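Hypothetical oxidoreductase YDHF (Escherichia coli, PDB 1OG6) probably acts as an NADPH-dependent oxidoreductase of the aldo-keto reductase family, built as an alpha/beta barrel that binds the dinucleotide cofactor. Local coordinates at residues M78-K83 against L117-L122. Numbering follows the deposited sequence.
Sequences MEIVSK and LATDHL
I80 meets L117 and L122 in a buried, wholly apolar contact, an example of how a TIM barrel packs the outward side of a strand against the chain entering the next one. Methyl I80 CG2 lies 3.4 Å from L117 CD1 and 3.3 Å from L122 CD2. The side chains of I80 and L117 approach tip to tip, whereas those of I80 and L122 cross at about a right angle. I80 CG1 sits beside the backbone N (chi1 -64°), leaving CG2 anti to that N and facing both leucines, while CD1 runs on toward T119. Two residues along, S82 CB rests 4.0 Å from L122 CD1, while its OG hydrogen-bonds E61 OE2.

Hydrogen bonds lie within the 119-121 turn. T119 OG1 donates to H121 O at 3.1 Å, in the carbonyl plane and on a lone pair, and R75 bonds both oxygens. On the outer side, H121 ND1 hydrogen-bonds D120 OD1 from above the carboxylate plane, 3.1 Å away.

A Schellman motif at A118 ends helix 103-116, and the chain turns into strand 122-127, which pairs in parallel with strand 79-87. Helix 60-69 covers L117 through E61 and F64; the contact lies between it and strand 79-87.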
loop_
_atom_site.group_PDB
_atom_site.type_symbol
_atom_site.label_atom_id
_atom_site.label_comp_id
_atom_site.label_asym_id
_atom_site.label_seq_id
_atom_site.Cartn_x
_atom_site.Cartn_y
_atom_site.Cartn_z
ATOM N N MET C 78 30.004 20.824 -10.503
ATOM C CA MET C 78 28.646 20.303 -10.588
ATOM C C MET C 78 28.513 18.845 -10.192
ATOM O O MET C 78 29.501 18.135 -9.999
ATOM C CB MET C 78 28.134 20.472 -12.015
ATOM C CG MET C 78 29.040 19.821 -13.040
ATOM S SD MET C 78 28.685 20.296 -14.734
ATOM C CE MET C 78 28.494 18.693 -15.466
ATOM N N GLU C 79 27.267 18.416 -10.062
ATOM C CA GLU C 79 26.960 17.040 -9.732
ATOM C C GLU C 79 26.187 16.543 -10.938
ATOM O O GLU C 79 25.245 17.194 -11.383
ATOM C CB GLU C 79 26.079 16.944 -8.484
ATOM C CG GLU C 79 26.688 17.524 -7.226
ATOM C CD GLU C 79 26.408 19.002 -7.064
ATOM O OE1 GLU C 79 26.857 19.592 -6.062
ATOM O OE2 GLU C 79 25.732 19.576 -7.937
ATOM N N ILE C 80 26.588 15.405 -11.487
ATOM C CA ILE C 80 25.899 14.863 -12.640
ATOM C C ILE C 80 25.005 13.711 -12.208
ATOM O O ILE C 80 25.424 12.806 -11.483
ATOM C CB ILE C 80 26.907 14.419 -13.724
ATOM C CG1 ILE C 80 27.666 15.643 -14.231
ATOM C CG2 ILE C 80 26.196 13.771 -14.881
ATOM C CD1 ILE C 80 28.578 15.379 -15.393
ATOM N N VAL C 81 23.750 13.784 -12.629
ATOM C CA VAL C 81 22.756 12.769 -12.317
ATOM C C VAL C 81 22.302 12.181 -13.642
ATOM O O VAL C 81 22.053 12.909 -14.601
ATOM C CB VAL C 81 21.524 13.386 -11.609
ATOM C CG1 VAL C 81 20.463 12.334 -11.408
ATOM C CG2 VAL C 81 21.922 13.980 -10.286
ATOM N N SER C 82 22.205 10.865 -13.714
ATOM C CA SER C 82 21.763 10.251 -14.945
ATOM C C SER C 82 21.006 8.990 -14.600
ATOM O O SER C 82 21.022 8.541 -13.456
ATOM C CB SER C 82 22.954 9.929 -15.847
ATOM O OG SER C 82 22.528 9.716 -17.180
ATOM N N LYS C 83 20.345 8.414 -15.597
ATOM C CA LYS C 83 19.552 7.217 -15.382
ATOM C C LYS C 83 19.836 6.212 -16.472
ATOM O O LYS C 83 20.631 6.466 -17.374
ATOM C CB LYS C 83 18.075 7.586 -15.407
ATOM C CG LYS C 83 17.802 8.957 -14.817
ATOM C CD LYS C 83 16.402 9.436 -15.106
ATOM C CE LYS C 83 16.272 10.902 -14.760
ATOM N NZ LYS C 83 17.090 11.749 -15.660
ATOM N N LEU C 117 29.486 12.071 -21.570
ATOM C CA LEU C 117 29.635 13.318 -20.825
ATOM C C LEU C 117 31.097 13.719 -20.615
ATOM O O LEU C 117 31.388 14.733 -19.980
ATOM C CB LEU C 117 28.935 13.205 -19.470
ATOM C CG LEU C 117 27.423 13.008 -19.525
ATOM C CD1 LEU C 117 26.855 12.954 -18.116
ATOM C CD2 LEU C 117 26.795 14.146 -20.306
ATOM N N ALA C 118 32.013 12.926 -21.155
ATOM C CA ALA C 118 33.434 13.205 -21.018
ATOM C C ALA C 118 33.772 13.428 -19.553
ATOM O O ALA C 118 34.492 14.365 -19.213
ATOM C CB ALA C 118 33.811 14.436 -21.829
ATOM N N THR C 119 33.238 12.567 -18.689
ATOM C CA THR C 119 33.489 12.654 -17.255
ATOM C C THR C 119 34.020 11.305 -16.789
ATOM O O THR C 119 33.739 10.286 -17.402
ATOM C CB THR C 119 32.193 13.012 -16.489
ATOM O OG1 THR C 119 32.511 13.296 -15.126
ATOM C CG2 THR C 119 31.198 11.872 -16.542
ATOM N N ASP C 120 34.794 11.282 -15.716
ATOM C CA ASP C 120 35.330 10.010 -15.258
ATOM C C ASP C 120 34.425 9.299 -14.261
ATOM O O ASP C 120 34.690 8.149 -13.896
ATOM C CB ASP C 120 36.711 10.197 -14.630
ATOM C CG ASP C 120 36.644 10.782 -13.238
ATOM O OD1 ASP C 120 36.411 12.006 -13.106
ATOM O OD2 ASP C 120 36.819 10.005 -12.272
ATOM N N HIS C 121 33.365 9.979 -13.816
ATOM C CA HIS C 121 32.423 9.400 -12.859
ATOM C C HIS C 121 31.113 10.172 -12.813
ATOM O O HIS C 121 31.031 11.321 -13.243
ATOM C CB HIS C 121 33.019 9.395 -11.456
ATOM C CG HIS C 121 33.077 10.750 -10.829
ATOM N ND1 HIS C 121 33.791 11.791 -11.377
ATOM C CD2 HIS C 121 32.488 11.245 -9.716
ATOM C CE1 HIS C 121 33.638 12.870 -10.631
ATOM N NE2 HIS C 121 32.851 12.566 -9.617
ATOM N N LEU C 122 30.088 9.518 -12.281
ATOM C CA LEU C 122 28.771 10.116 -12.123
ATOM C C LEU C 122 28.526 10.222 -10.629
ATOM O O LEU C 122 29.061 9.444 -9.842
ATOM C CB LEU C 122 27.676 9.236 -12.736
ATOM C CG LEU C 122 27.452 9.195 -14.244
ATOM C CD1 LEU C 122 26.291 8.264 -14.534
ATOM C CD2 LEU C 122 27.159 10.581 -14.774
#